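Local coordinates for ferric iron-binding protein HitA (PDB 6IWF) that binds ferric iron and probably serves as the solute-binding component of a bacterial iron uptake system that also takes part in gallium internalization, at residues Val183-Val188 with Lys203-Leu208; Met190-Asn195 with His213-Gln218; Asn9-Ala14 with Thr100-Val105. All coordinates share one frame; numbering follows the deposited sequence.

Interaction 1 of 3, residues Val183-Val188 with Lys203-Leu208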
loop_
_atom_site.group_PDB
_atom_site.type_symbol
_atom_site.label_atom_id
_atom_site.label_comp_id
_atom_site.label_asym_id
_atom_site.label_seq_id
_atom_site.Cartn_x
_atom_site.Cartn_y
_atom_site.Cartn_z
ATOM N N VAL A 183 7.021 -15.091 11.643
ATOM C CA VAL A 183 7.761 -15.930 10.699
ATOM C C VAL A 183 9.236 -15.951 11.064
ATOM O O VAL A 183 9.874 -17.011 11.091
ATOM C CB VAL A 183 7.561 -15.443 9.255
ATOM C CG1 VAL A 183 8.418 -16.289 8.293
ATOM C CG2 VAL A 183 6.102 -15.508 8.868
ATOM N N GLU A 184 9.803 -14.770 11.326
ATOM C CA GLU A 184 11.224 -14.674 11.621
ATOM C C GLU A 184 11.590 -15.445 12.880
ATOM O O GLU A 184 12.683 -16.017 12.959
ATOM C CB GLU A 184 11.620 -13.200 11.756
ATOM C CG GLU A 184 13.062 -12.984 12.177
ATOM C CD GLU A 184 14.045 -13.415 11.107
ATOM O OE1 GLU A 184 13.644 -13.481 9.920
ATOM O OE2 GLU A 184 15.223 -13.681 11.444
ATOM N N ASN A 185 10.684 -15.491 13.861
ATOM C CA ASN A 185 10.926 -16.132 15.148
ATOM C C ASN A 185 10.434 -17.573 15.208
ATOM O O ASN A 185 10.415 -18.164 16.294
ATOM C CB ASN A 185 10.268 -15.325 16.268
ATOM C CG ASN A 185 10.989 -14.023 16.548
ATOM O OD1 ASN A 185 12.206 -13.922 16.368
ATOM N ND2 ASN A 185 10.245 -13.018 16.999
ATOM N N GLY A 186 10.029 -18.146 14.081
ATOM C CA GLY A 186 9.667 -19.549 14.055
ATOM C C GLY A 186 8.321 -19.888 14.648
ATOM O O GLY A 186 8.076 -21.054 14.971
ATOM N N GLU A 187 7.431 -18.913 14.804
ATOM C CA GLU A 187 6.121 -19.205 15.372
ATOM C C GLU A 187 5.120 -19.662 14.322
ATOM O O GLU A 187 4.187 -20.410 14.638
ATOM C CB GLU A 187 5.581 -17.976 16.097
ATOM C CG GLU A 187 6.366 -17.635 17.348
ATOM C CD GLU A 187 6.426 -16.150 17.582
ATOM O OE1 GLU A 187 7.484 -15.655 18.032
ATOM O OE2 GLU A 187 5.405 -15.482 17.301
ATOM N N VAL A 188 5.292 -19.234 13.079
ATOM C CA VAL A 188 4.424 -19.647 11.985
ATOM C C VAL A 188 5.314 -19.782 10.762
ATOM O O VAL A 188 6.305 -19.058 10.620
ATOM C CB VAL A 188 3.252 -18.657 11.757
ATOM C CG1 VAL A 188 3.745 -17.303 11.183
ATOM C CG2 VAL A 188 2.189 -19.287 10.860
ATOM N N LYS A 203 16.568 -4.162 8.278
ATOM C CA LYS A 203 17.306 -2.965 8.676
ATOM C C LYS A 203 17.505 -2.908 10.188
ATOM O O LYS A 203 18.561 -2.473 10.664
ATOM C CB LYS A 203 16.574 -1.714 8.174
ATOM C CG LYS A 203 17.276 -0.401 8.510
ATOM C CD LYS A 203 16.751 0.746 7.651
ATOM C CE LYS A 203 15.441 1.310 8.203
ATOM N NZ LYS A 203 14.235 0.519 7.801
ATOM N N GLU A 204 16.524 -3.379 10.955
ATOM C CA GLU A 204 16.616 -3.311 12.410
ATOM C C GLU A 204 17.505 -4.414 12.976
ATOM O O GLU A 204 18.297 -4.162 13.892
ATOM C CB GLU A 204 15.213 -3.382 13.017
ATOM C CG GLU A 204 15.171 -3.519 14.536
ATOM C CD GLU A 204 13.749 -3.459 15.087
ATOM O OE1 GLU A 204 12.918 -4.318 14.708
ATOM O OE2 GLU A 204 13.462 -2.549 15.900
ATOM N N LYS A 205 17.403 -5.635 12.446
ATOM C CA LYS A 205 18.098 -6.783 13.025
ATOM C C LYS A 205 19.420 -7.111 12.344
ATOM O O LYS A 205 20.233 -7.839 12.929
ATOM C CB LYS A 205 17.201 -8.028 12.989
ATOM C CG LYS A 205 15.960 -7.931 13.857
ATOM C CD LYS A 205 15.113 -9.194 13.769
ATOM C CE LYS A 205 15.910 -10.449 14.118
ATOM N NZ LYS A 205 15.163 -11.320 15.073
ATOM N N GLY A 206 19.655 -6.602 11.134
ATOM C CA GLY A 206 20.891 -6.858 10.418
ATOM C C GLY A 206 20.795 -7.975 9.396
ATOM O O GLY A 206 20.850 -7.731 8.184
ATOM N N GLU A 207 20.666 -9.210 9.876
ATOM C CA GLU A 207 20.506 -10.377 9.021
ATOM C C GLU A 207 19.288 -11.155 9.486
ATOM O O GLU A 207 19.046 -11.268 10.688
ATOM C CB GLU A 207 21.751 -11.276 9.052
ATOM C CG GLU A 207 22.904 -10.745 8.220
ATOM C CD GLU A 207 22.472 -10.371 6.805
ATOM O OE1 GLU A 207 21.817 -11.201 6.134
ATOM O OE2 GLU A 207 22.794 -9.245 6.365
ATOM N N LEU A 208 18.511 -11.673 8.540
ATOM C CA LEU A 208 17.275 -12.372 8.866
ATOM C C LEU A 208 17.365 -13.859 8.539
ATOM O O LEU A 208 18.079 -14.276 7.621
ATOM C CB LEU A 208 16.079 -11.770 8.117
ATOM C CG LEU A 208 15.642 -10.365 8.545
ATOM C CD1 LEU A 208 14.339 -9.978 7.852
ATOM C CD2 LEU A 208 15.508 -10.257 10.066
#
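Glu184 extends CG trans to its backbone N (chi1 175°) and then bends at chi2 (67°), which carries the carboxylate onto Leu208, whose own CG lies beside its backbone N. The two side chains cross at about a right angle. A methyl of Leu208 sits over one face of the carboxylate, with Glu184 CD 3.6 Å from Leu208 CD2, and Glu184 OE1 is 3.5 Å from Leu208 CB. The other oxygen also reaches the main chain, with Glu184 OE2 3.5 Å from Leu208 CA. From there both oxygens bond to the residues that follow, OE2 to the amide N of Asn209 and OE1 to the hydroxyl of Ser210.

Lys205 arrives from the opposite direction, its chain bent at chi3 and chi4. Its NZ ends over the aliphatic part of Glu184, 3.9 Å from Glu184 CG, and stays 4.3 Å from Glu184 OE2, beyond salt-bridge range. The amide of Asn185 also faces this ammonium group loosely, with Asn185 OD1 4.1 Å from Lys205 NZ.

Two helix ends meet here. Helix 176-184 closes in a Schellman motif with Gly186 as its C-prime residue, where Gly186 N bonds to Val183 O and Glu187 N to Ala182 O. Helix 196-205 likewise gives way to a glycine of positive phi, Gly206, before the chain turns back to Leu208, which also packs on Trp198 and Lys202 of that helix. Leu208 lies about 9 Å, side chain to side chain, from the iron ligand Tyr197.

The buried carboxylate is thus satisfied by polar partners just beyond Leu208, while the nearby ammonium group of Lys205 probably contributes only a diffuse attraction, so the contact rests on a carboxylate bedded against leucine and backbone.

Interaction 2 of 3, residues Met190-Asn195 with His213-Gln218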
loop_
_atom_site.group_PDB
_atom_site.type_symbol
_atom_site.label_atom_id
_atom_site.label_comp_id
_atom_site.label_asym_id
_atom_site.label_seq_id
_atom_site.Cartn_x
_atom_site.Cartn_y
_atom_site.Cartn_z
ATOM N N MET A 190 4.896 -19.305 7.483
ATOM C CA MET A 190 4.879 -18.306 6.419
ATOM C C MET A 190 3.835 -17.242 6.742
ATOM O O MET A 190 3.008 -17.411 7.633
ATOM C CB MET A 190 4.601 -18.964 5.055
ATOM C CG MET A 190 3.276 -19.659 4.947
ATOM S SD MET A 190 3.205 -20.781 3.513
ATOM C CE MET A 190 4.735 -21.534 3.646
ATOM N N ALA A 191 3.865 -16.135 5.996
ATOM C CA ALA A 191 2.850 -15.103 6.173
ATOM C C ALA A 191 2.673 -14.319 4.883
ATOM O O ALA A 191 3.640 -14.090 4.150
ATOM C CB ALA A 191 3.206 -14.138 7.318
ATOM N N LEU A 192 1.428 -13.912 4.633
ATOM C CA LEU A 192 1.059 -13.075 3.497
ATOM C C LEU A 192 1.204 -11.618 3.912
ATOM O O LEU A 192 0.502 -11.167 4.821
ATOM C CB LEU A 192 -0.383 -13.370 3.092
ATOM C CG LEU A 192 -0.679 -14.794 2.620
ATOM C CD1 LEU A 192 -2.165 -14.972 2.434
ATOM C CD2 LEU A 192 0.069 -15.048 1.300
ATOM N N ILE A 193 2.117 -10.883 3.267
ATOM C CA ILE A 193 2.447 -9.512 3.659
ATOM C C ILE A 193 2.930 -8.743 2.437
ATOM O O ILE A 193 3.223 -9.314 1.392
ATOM C CB ILE A 193 3.551 -9.441 4.744
ATOM C CG1 ILE A 193 4.814 -10.157 4.251
ATOM C CG2 ILE A 193 3.076 -9.986 6.079
ATOM C CD1 ILE A 193 6.080 -9.677 4.936
ATOM N N ASN A 194 3.005 -7.420 2.568
ATOM C CA ASN A 194 3.682 -6.617 1.565
ATOM C C ASN A 194 5.190 -6.694 1.758
ATOM O O ASN A 194 5.691 -6.905 2.869
ATOM C CB ASN A 194 3.214 -5.171 1.649
ATOM C CG ASN A 194 1.965 -4.926 0.829
ATOM O OD1 ASN A 194 1.745 -5.575 -0.205
ATOM N ND2 ASN A 194 1.152 -3.978 1.267
ATOM N N ASN A 195 5.918 -6.484 0.659
ATOM C CA ASN A 195 7.350 -6.772 0.670
ATOM C C ASN A 195 8.105 -5.920 1.679
ATOM O O ASN A 195 9.107 -6.377 2.246
ATOM C CB ASN A 195 7.925 -6.553 -0.734
ATOM C CG ASN A 195 7.957 -5.093 -1.112
ATOM O OD1 ASN A 195 6.916 -4.472 -1.350
ATOM N ND2 ASN A 195 9.159 -4.520 -1.149
ATOM N N HIS A 213 9.330 -15.083 -0.727
ATOM C CA HIS A 213 8.946 -15.789 -1.932
ATOM C C HIS A 213 8.029 -14.896 -2.753
ATOM O O HIS A 213 7.082 -14.314 -2.220
ATOM C CB HIS A 213 8.233 -17.091 -1.585
ATOM C CG HIS A 213 7.753 -17.835 -2.787
ATOM N ND1 HIS A 213 8.615 -18.444 -3.672
ATOM C CD2 HIS A 213 6.506 -18.034 -3.272
ATOM C CE1 HIS A 213 7.918 -19.008 -4.643
ATOM N NE2 HIS A 213 6.634 -18.778 -4.421
ATOM N N TYR A 214 8.304 -14.799 -4.048
ATOM C CA TYR A 214 7.466 -14.044 -4.969
ATOM C C TYR A 214 6.673 -15.033 -5.809
ATOM O O TYR A 214 7.260 -15.901 -6.468
ATOM C CB TYR A 214 8.314 -13.128 -5.852
ATOM C CG TYR A 214 8.957 -12.037 -5.065
ATOM C CD1 TYR A 214 10.100 -12.281 -4.306
ATOM C CD2 TYR A 214 8.406 -10.765 -5.040
ATOM C CE1 TYR A 214 10.680 -11.280 -3.569
ATOM C CE2 TYR A 214 8.981 -9.758 -4.305
ATOM C CZ TYR A 214 10.110 -10.019 -3.571
ATOM O OH TYR A 214 10.666 -9.006 -2.832
ATOM N N PHE A 215 5.348 -14.909 -5.775
ATOM C CA PHE A 215 4.512 -15.840 -6.531
ATOM C C PHE A 215 4.723 -15.675 -8.033
ATOM O O PHE A 215 4.758 -16.667 -8.778
ATOM C CB PHE A 215 3.032 -15.628 -6.183
ATOM C CG PHE A 215 2.604 -16.233 -4.875
ATOM C CD1 PHE A 215 2.555 -17.619 -4.705
ATOM C CD2 PHE A 215 2.214 -15.420 -3.822
ATOM C CE1 PHE A 215 2.134 -18.177 -3.491
ATOM C CE2 PHE A 215 1.805 -15.973 -2.604
ATOM C CZ PHE A 215 1.752 -17.346 -2.448
ATOM N N GLY A 216 4.878 -14.439 -8.492
ATOM C CA GLY A 216 4.999 -14.159 -9.915
ATOM C C GLY A 216 3.856 -14.717 -10.738
ATOM O O GLY A 216 2.750 -14.904 -10.220
ATOM N N ASN A 217 4.111 -14.967 -12.031
ATOM C CA ASN A 217 3.210 -15.716 -12.919
ATOM C C ASN A 217 1.794 -15.143 -12.981
ATOM O O ASN A 217 0.835 -15.874 -13.253
ATOM C CB ASN A 217 3.165 -17.192 -12.523
ATOM C CG ASN A 217 2.780 -18.082 -13.680
ATOM O OD1 ASN A 217 3.241 -17.885 -14.806
ATOM N ND2 ASN A 217 1.926 -19.070 -13.413
ATOM N N GLN A 218 1.655 -13.829 -12.771
ATOM C CA GLN A 218 0.371 -13.125 -12.706
ATOM C C GLN A 218 -0.552 -13.731 -11.669
ATOM O O GLN A 218 -1.768 -13.538 -11.734
ATOM C CB GLN A 218 -0.337 -13.073 -14.063
ATOM C CG GLN A 218 0.399 -12.249 -15.072
ATOM C CD GLN A 218 -0.434 -11.968 -16.300
ATOM O OE1 GLN A 218 -1.558 -12.466 -16.449
ATOM N NE2 GLN A 218 0.119 -11.181 -17.201
#
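Tyr214 and Phe215 reach segment 190-195 at two separate points, Asn195 and Leu192, as the chain leaves the short strand 211-213. At the start of the second segment, His213 acts within its own segment: its CD2 lies 4.2 Å above one face of the Phe215 ring, displaced toward the rim.

Tyr214 comes next. With CG beside the backbone N (chi1 -67°), its ring packs on Val105 of strand 97-108, and its hydroxyl arrives at the aliphatic part of Asn195, Tyr214 OH being 4.2 Å from Asn195 CB. The amide of that asparagine is engaged elsewhere: OD1 accepts the backbone N-H of Thr103, and ND2 donates to the carbonyl of Ala262. Asn195 directly precedes Tyr196, an iron ligand, and the two side chains come within about 4 Å.

Phe215 then points its ring at the strand. Leu192 CD2 meets it at the edge, close to the ring plane, 4.4 Å from Phe215 CE2. Leu192 belongs to a strand held between two neighbours, antiparallel to strand 97-108 and parallel to strand 134-136. At Gly216, which has positive phi, the chain turns away from the strand toward the surface.

Both meetings are light van der Waals contacts, one of a methyl with a ring edge and one of a hydroxyl with a methylene. Across these two segments the loop therefore touches the strand through van der Waals contact alone, and only lightly, whereas bonds to other parts of the chain fix the orientation of the Asn195 amide beside the iron ligand Tyr196.

Interaction 3 of 3, residues Asn9-Ala14 with Thr100-Val105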
loop_
_atom_site.group_PDB
_atom_site.type_symbol
_atom_site.label_atom_id
_atom_site.label_comp_id
_atom_site.label_asym_id
_atom_site.label_seq_id
_atom_site.Cartn_x
_atom_site.Cartn_y
_atom_site.Cartn_z
ATOM N N ASN A 9 -1.631 12.224 7.032
ATOM C CA ASN A 9 -0.700 11.165 6.646
ATOM C C ASN A 9 -1.230 9.805 7.082
ATOM O O ASN A 9 -1.140 9.439 8.262
ATOM C CB ASN A 9 0.698 11.383 7.225
ATOM C CG ASN A 9 1.630 10.246 6.868
ATOM O OD1 ASN A 9 1.510 9.670 5.789
ATOM N ND2 ASN A 9 2.534 9.881 7.786
ATOM N N GLY A 10 -1.746 9.054 6.107
ATOM C CA GLY A 10 -2.083 7.651 6.255
ATOM C C GLY A 10 -0.952 6.693 5.959
ATOM O O GLY A 10 -1.074 5.499 6.250
ATOM N N GLN A 11 0.143 7.177 5.374
ATOM C CA GLN A 11 1.334 6.357 5.207
ATOM C C GLN A 11 2.058 6.224 6.545
ATOM O O GLN A 11 1.660 6.803 7.553
ATOM C CB GLN A 11 2.274 6.950 4.159
ATOM C CG GLN A 11 2.357 6.168 2.861
ATOM C CD GLN A 11 3.133 4.867 2.995
ATOM O OE1 GLN A 11 3.310 4.336 4.093
ATOM N NE2 GLN A 11 3.591 4.346 1.875
ATOM N N HIS A 12 3.139 5.455 6.546
ATOM C CA HIS A 12 3.874 5.201 7.781
ATOM C C HIS A 12 4.380 6.507 8.386
ATOM O O HIS A 12 4.693 7.468 7.679
ATOM C CB HIS A 12 5.026 4.236 7.498
ATOM C CG HIS A 12 4.586 2.810 7.376
ATOM N ND1 HIS A 12 3.427 2.338 7.956
ATOM C CD2 HIS A 12 5.144 1.751 6.741
ATOM C CE1 HIS A 12 3.293 1.050 7.688
ATOM N NE2 HIS A 12 4.318 0.671 6.949
ATOM N N ALA A 13 4.436 6.537 9.723
ATOM C CA ALA A 13 4.732 7.775 10.446
ATOM C C ALA A 13 6.064 8.379 10.014
ATOM O O ALA A 13 6.143 9.577 9.707
ATOM C CB ALA A 13 4.730 7.505 11.950
ATOM N N ALA A 14 7.118 7.562 9.965
ATOM C CA ALA A 14 8.445 8.069 9.626
ATOM C C ALA A 14 8.532 8.533 8.180
ATOM O O ALA A 14 9.344 9.406 7.863
ATOM C CB ALA A 14 9.507 6.999 9.890
ATOM N N THR A 100 4.466 5.758 -4.483
ATOM C CA THR A 100 5.276 4.547 -4.515
ATOM C C THR A 100 4.372 3.367 -4.823
ATOM O O THR A 100 3.153 3.448 -4.694
ATOM C CB THR A 100 5.998 4.258 -3.192
ATOM O OG1 THR A 100 5.032 3.972 -2.173
ATOM C CG2 THR A 100 6.900 5.437 -2.761
ATOM N N ALA A 101 4.989 2.265 -5.242
ATOM C CA ALA A 101 4.291 1.000 -5.425
ATOM C C ALA A 101 4.957 -0.065 -4.565
ATOM O O ALA A 101 6.143 0.019 -4.249
ATOM C CB ALA A 101 4.289 0.539 -6.900
ATOM N N ARG A 102 4.176 -1.060 -4.162
ATOM C CA ARG A 102 4.688 -2.172 -3.371
ATOM C C ARG A 102 4.100 -3.455 -3.931
ATOM O O ARG A 102 3.159 -3.424 -4.731
ATOM C CB ARG A 102 4.275 -2.054 -1.913
ATOM C CG ARG A 102 2.804 -2.348 -1.842
ATOM C CD ARG A 102 2.067 -1.557 -0.864
ATOM N NE ARG A 102 2.255 -0.124 -1.014
ATOM C CZ ARG A 102 1.903 0.717 -0.055
ATOM N NH1 ARG A 102 2.084 2.011 -0.198
ATOM N NH2 ARG A 102 1.370 0.233 1.064
ATOM N N THR A 103 4.595 -4.595 -3.454
ATOM C CA THR A 103 4.099 -5.871 -3.957
ATOM C C THR A 103 3.805 -6.830 -2.814
ATOM O O THR A 103 4.519 -6.857 -1.805
ATOM C CB THR A 103 5.107 -6.518 -4.958
ATOM O OG1 THR A 103 4.551 -7.731 -5.494
ATOM C CG2 THR A 103 6.461 -6.822 -4.315
ATOM N N ARG A 104 2.753 -7.625 -2.982
ATOM C CA ARG A 104 2.502 -8.714 -2.052
ATOM C C ARG A 104 3.546 -9.804 -2.244
ATOM O O ARG A 104 4.027 -10.047 -3.357
ATOM C CB ARG A 104 1.095 -9.290 -2.258
ATOM C CG ARG A 104 -0.016 -8.239 -2.164
ATOM C CD ARG A 104 -0.275 -7.856 -0.748
ATOM N NE ARG A 104 -0.820 -8.959 0.046
ATOM C CZ ARG A 104 -1.045 -8.842 1.349
ATOM N NH1 ARG A 104 -0.774 -7.686 1.949
ATOM N NH2 ARG A 104 -1.538 -9.849 2.046
ATOM N N VAL A 105 3.905 -10.452 -1.143
ATOM C CA VAL A 105 4.879 -11.537 -1.139
ATOM C C VAL A 105 4.400 -12.608 -0.169
ATOM O O VAL A 105 3.393 -12.443 0.530
ATOM C CB VAL A 105 6.291 -11.053 -0.748
ATOM C CG1 VAL A 105 6.794 -10.032 -1.751
ATOM C CG2 VAL A 105 6.285 -10.468 0.662
#
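Gln11 and Arg102 meet in the interior of a periplasmic-binding-protein fold, where the loop after strand 4-9 faces the long strand 97-108 next to the iron site. The two side chains run antiparallel as they pass one another, with amide and guanidinium planes 39° apart. Gln11 NE2 lies 3.5 Å from Arg102 NH1; as both are donors, the two nitrogens do not bond to each other.

What gathers them is the carboxylate of Glu263, outside both segments. Arg102 NH1 forms a salt bridge with Glu263 OE2, Thr100 OG1 hydrogen-bonds to the same oxygen, and Gln11 NE2 makes a weak bond to Glu263 OE1. Thr100, the smallest contributor, stands 4.3 Å from the glutamine, measured from Thr100 OG1 to Gln11 NE2.

Gln11 also borders the iron ligand Glu60, and its neighbour His12, itself an iron ligand, occupies the N-cap position of helix 13-27. Here the amide of Gln11 does double duty: while NE2 faces the arginine and Glu263, the oxygen turns back on its own loop, and His12 N donates to Gln11 OE1 at 2.7 Å with an N-H...O angle of 157°.

Along the chain, interaction 3 closes before the other two open, whereas the segments of interactions 1 and 2 alternate. Helix 176-184, strand 190-194 and helix 196-205 follow one another, and interactions 1 and 2, with centres 17 Å apart, touch where Val183 packs on Met190 and Ala191. Interactions 2 and 3, 16 Å apart between centres, share a sheet in which strands 190-194 and 97-108 are antiparallel neighbours. Interactions 1 and 3 do not touch. Interactions 2 and 3 lie next to the metal site, with His12 within interaction 3 and Tyr196 and Tyr197 immediately after segment 190-195, while interaction 1, at the C-terminal ends of the two helices, is farther from it.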